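Long-range contacts in uncharacterized protein (Parabacteroides merdae, PDB 4R7F), which is of unknown function but has three immunoglobulin-like beta-sandwich domains and begins with sequence related to the type 9 secretion system plug protein: residues M254-R258 / T296-L302; D304-N310 / Q347-T353. One frame throughout, in Å; residues are numbered along the deposited sequence.

Contact 1 (M254-R258 / T296-L302); sequences MTDYR and TLACDPL
Asp256 and Leu297 form a single beta bridge of parallel pattern, where the loop after strand 248-253 still follows strand 290-298. Asp256 N donates to Thr296 O at 2.9 Å. Ala298 N gives a nearly straight bond to Asp256 O. The methyls Thr255 CG2 and Ala298 CB touch at 3.7 Å. A water accepts from Thr296 N and lies close to Met254 O and Asp256 OD2. The Asp256 carboxylate is held from outside by His238, Tyr346 and Tyr348.

Arg258 carries the contact further along the chain. From CB it runs straight through CG, which lies 4.0 Å from Cys299 CB. CD sits closer to the same Cys299 CB, at 3.8 Å. The chain then bends at chi3 (65°), and this turn brings the guanidinium to Leu302. NE is hydrogen-bonded outside the two segments, and Lys261 NZ, a like charge, lies close to it. Leu302 CD2 lies over one face of the guanidinium, and Leu302 CD1 is 4.1 Å from Arg258 NH1. At the edge, in plane, NH1 donates to a water at 2.9 Å, and that water donates to Asp300 O. NH2 turns to Asp260 and Pro362, both weak partners. With an alanine in place of Arg258 the side chain beyond CB is gone, which would probably uncover Leu302 and Cys299 and leave the water at Asp300 O without the NH1 donor. Another water joins Arg258 N to Ala298 O.

The chemistry is mixed: two direct backbone bonds fix the register, and beyond them waters and the aliphatic part of Arg258 join the segments at the protein surface.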
HETATM    1  N   MSE A 254     -15.374  19.104 -16.732  1.00 30.00           N
HETATM    2  CA  MSE A 254     -14.346  19.851 -17.419  1.00 32.94           C
HETATM    3  C   MSE A 254     -13.809  19.000 -18.524  1.00 33.45           C
HETATM    4  O   MSE A 254     -13.884  17.765 -18.487  1.00 30.72           O
HETATM    5  CB  MSE A 254     -13.222  20.175 -16.447  1.00 34.50           C
HETATM    6  CG  MSE A 254     -13.645  21.265 -15.446  1.00 35.76           C
HETATM    7 SE   MSE A 254     -12.137  21.564 -14.217  0.75 39.28          SE
HETATM    8  CE  MSE A 254     -13.005  23.045 -13.240  1.00 57.63           C
ATOM      9  N   THR A 255     -13.285  19.674 -19.534  1.00 31.60           N
ATOM     10  CA  THR A 255     -12.830  19.032 -20.742  1.00 35.11           C
ATOM     11  C   THR A 255     -11.550  18.253 -20.474  1.00 35.37           C
ATOM     12  O   THR A 255     -10.660  18.720 -19.766  1.00 30.26           O
ATOM     13  CB  THR A 255     -12.651  20.067 -21.859  1.00 33.48           C
ATOM     14  OG1 THR A 255     -13.932  20.625 -22.138  1.00 41.61           O
ATOM     15  CG2 THR A 255     -12.111  19.435 -23.145  1.00 36.93           C
ATOM     16  N   ASP A 256     -11.503  17.043 -21.015  1.00 30.84           N
ATOM     17  CA  ASP A 256     -10.324  16.202 -20.899  1.00 33.27           C
ATOM     18  C   ASP A 256      -9.517  16.286 -22.183  1.00 30.69           C
ATOM     19  O   ASP A 256     -10.102  16.477 -23.239  1.00 32.04           O
ATOM     20  CB  ASP A 256     -10.732  14.747 -20.628  1.00 29.32           C
ATOM     21  CG  ASP A 256     -11.389  14.557 -19.264  1.00 34.66           C
ATOM     22  OD1 ASP A 256     -10.900  15.188 -18.312  1.00 39.47           O
ATOM     23  OD2 ASP A 256     -12.347  13.737 -19.131  1.00 36.25           O
ATOM     24  N   TYR A 257      -8.192  16.104 -22.072  1.00 29.65           N
ATOM     25  CA  TYR A 257      -7.280  16.173 -23.201  1.00 32.51           C
ATOM     26  C   TYR A 257      -6.375  14.948 -23.148  1.00 36.77           C
ATOM     27  O   TYR A 257      -6.230  14.346 -22.098  1.00 32.24           O
ATOM     28  CB  TYR A 257      -6.451  17.488 -23.168  1.00 34.94           C
ATOM     29  CG  TYR A 257      -7.303  18.775 -23.171  1.00 30.99           C
ATOM     30  CD1 TYR A 257      -7.764  19.332 -21.981  1.00 36.84           C
ATOM     31  CD2 TYR A 257      -7.654  19.398 -24.359  1.00 37.01           C
ATOM     32  CE1 TYR A 257      -8.560  20.464 -21.974  1.00 37.50           C
ATOM     33  CE2 TYR A 257      -8.434  20.536 -24.374  1.00 36.93           C
ATOM     34  CZ  TYR A 257      -8.884  21.061 -23.175  1.00 40.30           C
ATOM     35  OH  TYR A 257      -9.689  22.158 -23.169  1.00 41.82           O
ATOM     36  N   ARG A 258      -5.793  14.576 -24.288  1.00 36.81           N
ATOM     37  CA  ARG A 258      -4.758  13.540 -24.330  1.00 39.19           C
ATOM     38  C   ARG A 258      -3.638  13.890 -23.360  1.00 37.02           C
ATOM     39  O   ARG A 258      -3.292  15.041 -23.207  1.00 35.93           O
ATOM     40  CB  ARG A 258      -4.227  13.333 -25.748  1.00 34.81           C
ATOM     41  CG  ARG A 258      -5.305  12.722 -26.643  1.00 45.84           C
ATOM     42  CD  ARG A 258      -4.900  12.460 -28.088  1.00 44.62           C
ATOM     43  NE  ARG A 258      -3.846  11.454 -28.210  1.00 60.46           N
ATOM     44  CZ  ARG A 258      -3.414  10.918 -29.357  1.00 56.12           C
ATOM     45  NH1 ARG A 258      -3.948  11.277 -30.518  1.00 51.99           N
ATOM     46  NH2 ARG A 258      -2.450   9.995 -29.345  1.00 41.19           N
ATOM     47  N   THR A 296     -16.240  14.685 -21.843  1.00 26.71           N
ATOM     48  CA  THR A 296     -15.759  15.287 -23.063  1.00 30.56           C
ATOM     49  C   THR A 296     -14.277  15.056 -23.190  1.00 27.78           C
ATOM     50  O   THR A 296     -13.538  15.414 -22.272  1.00 33.93           O
ATOM     51  CB  THR A 296     -16.021  16.813 -23.060  1.00 34.53           C
ATOM     52  OG1 THR A 296     -17.432  17.047 -23.003  1.00 39.05           O
ATOM     53  CG2 THR A 296     -15.518  17.424 -24.310  1.00 37.59           C
ATOM     54  N   LEU A 297     -13.842  14.455 -24.307  1.00 28.19           N
ATOM     55  CA  LEU A 297     -12.417  14.320 -24.622  1.00 27.08           C
ATOM     56  C   LEU A 297     -12.108  15.045 -25.918  1.00 29.96           C
ATOM     57  O   LEU A 297     -12.499  14.597 -26.975  1.00 32.24           O
ATOM     58  CB  LEU A 297     -12.001  12.849 -24.713  1.00 29.21           C
ATOM     59  CG  LEU A 297     -10.571  12.562 -25.218  1.00 36.31           C
ATOM     60  CD1 LEU A 297      -9.525  13.128 -24.264  1.00 33.63           C
ATOM     61  CD2 LEU A 297     -10.346  11.079 -25.429  1.00 29.07           C
ATOM     62  N   ALA A 298     -11.407  16.177 -25.824  1.00 31.91           N
ATOM     63  CA  ALA A 298     -11.118  17.025 -26.991  1.00 33.07           C
ATOM     64  C   ALA A 298      -9.831  16.605 -27.682  1.00 31.64           C
ATOM     65  O   ALA A 298      -8.774  16.838 -27.184  1.00 30.08           O
ATOM     66  CB  ALA A 298     -11.025  18.492 -26.595  1.00 26.54           C
ATOM     67  N   CYS A 299      -9.949  15.966 -28.834  1.00 34.81           N
ATOM     68  CA  CYS A 299      -8.819  15.626 -29.650  1.00 33.21           C
ATOM     69  C   CYS A 299      -9.411  15.281 -30.959  1.00 37.25           C
ATOM     70  O   CYS A 299     -10.655  15.165 -31.077  1.00 35.90           O
ATOM     71  CB  CYS A 299      -8.016  14.464 -29.074  1.00 31.95           C
ATOM     72  SG  CYS A 299      -8.945  12.963 -28.786  1.00 36.73           S
ATOM     73  N   ASP A 300      -8.538  15.172 -31.950  1.00 30.78           N
ATOM     74  CA  ASP A 300      -8.925  14.711 -33.281  1.00 32.57           C
ATOM     75  C   ASP A 300      -9.284  13.265 -33.134  1.00 37.55           C
ATOM     76  O   ASP A 300      -8.758  12.625 -32.222  1.00 34.43           O
ATOM     77  CB  ASP A 300      -7.731  14.805 -34.219  1.00 37.94           C
ATOM     78  CG  ASP A 300      -7.491  16.229 -34.724  1.00 40.58           C
ATOM     79  OD1 ASP A 300      -8.342  17.149 -34.506  1.00 46.74           O
ATOM     80  OD2 ASP A 300      -6.465  16.402 -35.390  1.00 41.87           O
ATOM     81  N   PRO A 301     -10.161  12.734 -34.010  1.00 28.77           N
ATOM     82  CA  PRO A 301     -10.490  11.337 -33.800  1.00 32.17           C
ATOM     83  C   PRO A 301      -9.293  10.438 -34.125  1.00 35.95           C
ATOM     84  O   PRO A 301      -8.562  10.676 -35.093  1.00 36.05           O
ATOM     85  CB  PRO A 301     -11.643  11.094 -34.768  1.00 31.64           C
ATOM     86  CG  PRO A 301     -11.323  11.990 -35.926  1.00 31.35           C
ATOM     87  CD  PRO A 301     -10.741  13.245 -35.269  1.00 30.16           C
ATOM     88  N   LEU A 302      -9.115   9.411 -33.306  1.00 33.41           N
ATOM     89  CA  LEU A 302      -8.073   8.453 -33.502  1.00 32.29           C
ATOM     90  C   LEU A 302      -8.503   7.425 -34.532  1.00 35.46           C
ATOM     91  O   LEU A 302      -9.562   6.812 -34.400  1.00 37.22           O
ATOM     92  CB  LEU A 302      -7.706   7.749 -32.193  1.00 36.53           C
ATOM     93  CG  LEU A 302      -6.876   8.532 -31.182  1.00 35.58           C
ATOM     94  CD1 LEU A 302      -7.684   9.684 -30.639  1.00 45.96           C
ATOM     95  CD2 LEU A 302      -6.506   7.615 -30.018  1.00 43.67           C
TER
HETATM   96  O   HOH W   1     -14.842  15.197 -19.427  1.00 33.54           O
HETATM   97  O   HOH W   2      -6.279  16.282 -26.574  1.00 36.22           O
HETATM   98  O   HOH W   3      -6.107  12.830 -31.554  1.00 39.40           O

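Contact 2 (D304-N310 / Q347-T353)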
ATOM      1  N   ASP A 304      -8.362   3.939 -37.013  1.00 38.76           N
ATOM      2  CA  ASP A 304      -8.112   2.503 -36.901  1.00 42.53           C
ATOM      3  C   ASP A 304      -8.445   1.947 -35.510  1.00 40.92           C
ATOM      4  O   ASP A 304      -7.775   1.041 -35.033  1.00 35.42           O
ATOM      5  CB  ASP A 304      -6.647   2.191 -37.246  1.00 51.88           C
ATOM      6  CG  ASP A 304      -6.197   2.825 -38.574  1.00 66.01           C
ATOM      7  OD1 ASP A 304      -6.968   2.760 -39.556  1.00 50.14           O
ATOM      8  OD2 ASP A 304      -5.073   3.389 -38.627  1.00 68.18           O
ATOM      9  N   GLY A 305      -9.453   2.512 -34.849  1.00 33.24           N
ATOM     10  CA  GLY A 305      -9.870   1.996 -33.572  1.00 33.75           C
ATOM     11  C   GLY A 305     -10.988   2.783 -32.977  1.00 32.19           C
ATOM     12  O   GLY A 305     -11.502   3.736 -33.605  1.00 30.73           O
ATOM     13  N   SER A 306     -11.334   2.409 -31.737  1.00 33.13           N
ATOM     14  CA  SER A 306     -12.403   3.071 -30.992  1.00 36.43           C
ATOM     15  C   SER A 306     -11.968   3.417 -29.585  1.00 35.85           C
ATOM     16  O   SER A 306     -11.063   2.791 -29.038  1.00 33.60           O
ATOM     17  CB  SER A 306     -13.644   2.185 -30.994  1.00 45.64           C
ATOM     18  OG  SER A 306     -14.080   1.960 -32.335  1.00 50.36           O
ATOM     19  N   VAL A 307     -12.594   4.448 -29.017  1.00 31.33           N
ATOM     20  CA  VAL A 307     -12.277   4.911 -27.678  1.00 26.44           C
ATOM     21  C   VAL A 307     -13.388   4.488 -26.752  1.00 27.10           C
ATOM     22  O   VAL A 307     -14.592   4.597 -27.109  1.00 29.85           O
ATOM     23  CB  VAL A 307     -12.081   6.435 -27.617  1.00 29.01           C
ATOM     24  CG1 VAL A 307     -11.785   6.915 -26.200  1.00 26.84           C
ATOM     25  CG2 VAL A 307     -10.931   6.814 -28.527  1.00 27.56           C
ATOM     26  N   TYR A 308     -12.977   3.965 -25.592  1.00 25.26           N
ATOM     27  CA  TYR A 308     -13.867   3.477 -24.555  1.00 26.75           C
ATOM     28  C   TYR A 308     -13.580   4.139 -23.202  1.00 27.71           C
ATOM     29  O   TYR A 308     -12.434   4.274 -22.768  1.00 28.42           O
ATOM     30  CB  TYR A 308     -13.702   1.986 -24.377  1.00 25.23           C
ATOM     31  CG  TYR A 308     -14.143   1.156 -25.537  1.00 29.04           C
ATOM     32  CD1 TYR A 308     -13.313   0.982 -26.653  1.00 31.38           C
ATOM     33  CD2 TYR A 308     -15.391   0.538 -25.542  1.00 24.17           C
ATOM     34  CE1 TYR A 308     -13.706   0.213 -27.715  1.00 28.50           C
ATOM     35  CE2 TYR A 308     -15.777  -0.246 -26.608  1.00 25.82           C
ATOM     36  CZ  TYR A 308     -14.944  -0.377 -27.690  1.00 29.21           C
ATOM     37  OH  TYR A 308     -15.375  -1.102 -28.745  1.00 26.14           O
ATOM     38  N   LEU A 309     -14.650   4.513 -22.526  1.00 28.08           N
ATOM     39  CA  LEU A 309     -14.566   5.031 -21.171  1.00 27.28           C
ATOM     40  C   LEU A 309     -14.402   3.823 -20.264  1.00 27.64           C
ATOM     41  O   LEU A 309     -15.038   2.798 -20.434  1.00 30.82           O
ATOM     42  CB  LEU A 309     -15.831   5.822 -20.887  1.00 33.62           C
ATOM     43  CG  LEU A 309     -16.015   6.676 -19.649  1.00 34.71           C
ATOM     44  CD1 LEU A 309     -14.784   7.486 -19.279  1.00 34.35           C
ATOM     45  CD2 LEU A 309     -17.212   7.582 -19.938  1.00 40.73           C
ATOM     46  N   ASN A 310     -13.446   3.896 -19.373  1.00 28.41           N
ATOM     47  CA  ASN A 310     -13.015   2.719 -18.676  1.00 27.77           C
ATOM     48  C   ASN A 310     -12.913   2.988 -17.174  1.00 29.09           C
ATOM     49  O   ASN A 310     -12.504   4.074 -16.741  1.00 25.73           O
ATOM     50  CB  ASN A 310     -11.663   2.287 -19.234  1.00 27.03           C
ATOM     51  CG  ASN A 310     -11.149   1.033 -18.592  1.00 25.52           C
ATOM     52  OD1 ASN A 310     -10.137   1.019 -17.866  1.00 32.17           O
ATOM     53  ND2 ASN A 310     -11.864  -0.032 -18.818  1.00 28.49           N
ATOM     54  N   GLN A 347     -10.804   6.550 -17.123  1.00 31.42           N
ATOM     55  CA  GLN A 347      -9.839   6.822 -18.159  1.00 26.96           C
ATOM     56  C   GLN A 347     -10.410   6.396 -19.489  1.00 29.10           C
ATOM     57  O   GLN A 347     -11.511   5.815 -19.590  1.00 29.99           O
ATOM     58  CB  GLN A 347      -8.547   6.075 -17.891  1.00 26.40           C
ATOM     59  CG  GLN A 347      -8.690   4.597 -18.078  1.00 26.72           C
ATOM     60  CD  GLN A 347      -7.421   3.808 -17.787  1.00 29.03           C
ATOM     61  OE1 GLN A 347      -6.333   4.356 -17.596  1.00 29.14           O
ATOM     62  NE2 GLN A 347      -7.564   2.492 -17.759  1.00 24.45           N
ATOM     63  N   TYR A 348      -9.625   6.661 -20.511  1.00 27.87           N
ATOM     64  CA  TYR A 348     -10.020   6.473 -21.866  1.00 27.40           C
ATOM     65  C   TYR A 348      -9.057   5.498 -22.530  1.00 26.05           C
ATOM     66  O   TYR A 348      -7.869   5.767 -22.634  1.00 29.06           O
ATOM     67  CB  TYR A 348      -9.967   7.817 -22.589  1.00 27.22           C
ATOM     68  CG  TYR A 348     -10.958   8.864 -22.103  1.00 34.06           C
ATOM     69  CD1 TYR A 348     -12.337   8.769 -22.365  1.00 30.20           C
ATOM     70  CD2 TYR A 348     -10.508   9.987 -21.442  1.00 33.23           C
ATOM     71  CE1 TYR A 348     -13.208   9.759 -21.943  1.00 32.15           C
ATOM     72  CE2 TYR A 348     -11.374  10.961 -21.013  1.00 27.30           C
ATOM     73  CZ  TYR A 348     -12.711  10.854 -21.248  1.00 29.83           C
ATOM     74  OH  TYR A 348     -13.512  11.889 -20.807  1.00 27.81           O
ATOM     75  N   LEU A 349      -9.584   4.376 -22.989  1.00 25.41           N
ATOM     76  CA  LEU A 349      -8.773   3.376 -23.637  1.00 29.93           C
ATOM     77  C   LEU A 349      -9.108   3.348 -25.114  1.00 28.30           C
ATOM     78  O   LEU A 349     -10.244   3.500 -25.490  1.00 28.29           O
ATOM     79  CB  LEU A 349      -9.056   2.000 -23.046  1.00 25.80           C
ATOM     80  CG  LEU A 349      -8.673   1.726 -21.599  1.00 27.26           C
ATOM     81  CD1 LEU A 349      -9.010   0.267 -21.285  1.00 30.38           C
ATOM     82  CD2 LEU A 349      -7.194   1.980 -21.374  1.00 26.48           C
ATOM     83  N   PHE A 350      -8.091   3.130 -25.922  1.00 24.86           N
ATOM     84  CA  PHE A 350      -8.198   2.912 -27.342  1.00 25.93           C
ATOM     85  C   PHE A 350      -8.132   1.402 -27.646  1.00 25.00           C
ATOM     86  O   PHE A 350      -7.222   0.719 -27.185  1.00 30.94           O
ATOM     87  CB  PHE A 350      -7.003   3.617 -28.008  1.00 27.40           C
ATOM     88  CG  PHE A 350      -6.947   3.469 -29.478  1.00 30.93           C
ATOM     89  CD1 PHE A 350      -7.876   4.105 -30.287  1.00 37.30           C
ATOM     90  CD2 PHE A 350      -5.963   2.694 -30.068  1.00 31.55           C
ATOM     91  CE1 PHE A 350      -7.833   3.963 -31.669  1.00 36.71           C
ATOM     92  CE2 PHE A 350      -5.911   2.553 -31.445  1.00 32.96           C
ATOM     93  CZ  PHE A 350      -6.838   3.202 -32.246  1.00 36.41           C
ATOM     94  N   VAL A 351      -9.051   0.899 -28.454  1.00 25.86           N
ATOM     95  CA  VAL A 351      -9.022  -0.507 -28.896  1.00 26.11           C
ATOM     96  C   VAL A 351      -8.837  -0.492 -30.402  1.00 29.88           C
ATOM     97  O   VAL A 351      -9.725  -0.011 -31.112  1.00 31.68           O
ATOM     98  CB  VAL A 351     -10.321  -1.244 -28.559  1.00 29.58           C
ATOM     99  CG1 VAL A 351     -10.246  -2.690 -29.019  1.00 34.01           C
ATOM    100  CG2 VAL A 351     -10.597  -1.175 -27.069  1.00 32.05           C
ATOM    101  N   PRO A 352      -7.670  -0.963 -30.895  1.00 26.17           N
ATOM    102  CA  PRO A 352      -7.346  -1.003 -32.323  1.00 40.14           C
ATOM    103  C   PRO A 352      -8.358  -1.880 -33.017  1.00 37.72           C
ATOM    104  O   PRO A 352      -8.908  -2.754 -32.371  1.00 41.77           O
ATOM    105  CB  PRO A 352      -5.928  -1.635 -32.389  1.00 32.00           C
ATOM    106  CG  PRO A 352      -5.433  -1.625 -31.018  1.00 40.10           C
ATOM    107  CD  PRO A 352      -6.601  -1.537 -30.073  1.00 35.25           C
ATOM    108  N   THR A 353      -8.652  -1.627 -34.290  1.00 54.63           N
ATOM    109  CA  THR A 353      -9.706  -2.388 -34.974  1.00 64.18           C
ATOM    110  C   THR A 353      -9.175  -3.803 -35.125  1.00 55.15           C
ATOM    111  O   THR A 353      -7.973  -4.003 -35.346  1.00 47.51           O
ATOM    112  CB  THR A 353     -10.126  -1.782 -36.340  1.00 79.40           C
ATOM    113  OG1 THR A 353      -8.960  -1.541 -37.156  1.00 64.43           O
ATOM    114  CG2 THR A 353     -11.007  -0.461 -36.137  1.00 57.98           C
TER
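Ser306 and Val351 form a hydrogen-bonded pair in the antiparallel beta pairing of strand 305-310 and the end of strand 342-352, in a four-stranded sheet. Tyr308 with Leu349 and Asn310 with Gln347 are bonded in the same way. Past the strand end, Thr353 N reaches Asp304 O from above the carbonyl plane, though Thr353 is poorly ordered.

On the face with Val307 and Leu309, Leu309 CD1 lies 3.8 Å from Tyr348 CE1, side by side. Val307 CG2 stands loosely at the edge of the Phe350 ring. On the other face, Val351 CG2 sits 3.5 Å from Tyr308 CE1, and Leu349 CD1 lies against the Asn310 amide. Phe350 CG is anti to the backbone N (chi1 179°), which carries the ring toward the C-terminal end of its own strand and across to Gly305. Phe350 CE1 is 3.4 Å from Gly305 CA, and a side chain on Gly305 would clash with the ring.

Further out, Phe295 packs on Leu309 and Tyr348, and Glu364 accepts from Tyr348 N. Backbone bonds to Ser322 and Met324 hold the far edge of strand 305-310. At the pairing's end, Gln347 NE2 donates to Asn310 OD1 at 3.0 Å, with amide planes 25° apart.

In the fold
The two contacts follow one another along the chain, and their centres lie 12 Å apart. One residue separates 296-302 from 304-310, and a loop links strands 290-298 and 305-310. Tyr348 and Phe350 of contact 2 both reach contact 1. Tyr348 OH is 2.8 Å from Asp256 OD2, a probable hydrogen bond. Tyr348 CG is 4.0 Å from Leu297 CD2, and this packing joins strand 342-352 to strand 290-298. Leu302 CD2 packs on Phe350 CD1 at 3.8 Å. Gln347, in contact 2, has its side chain about 8 Å from a bound magnesium ion. The metal ligands Glu223, Asp269, Asp271 and Gln371 belong to neither contact.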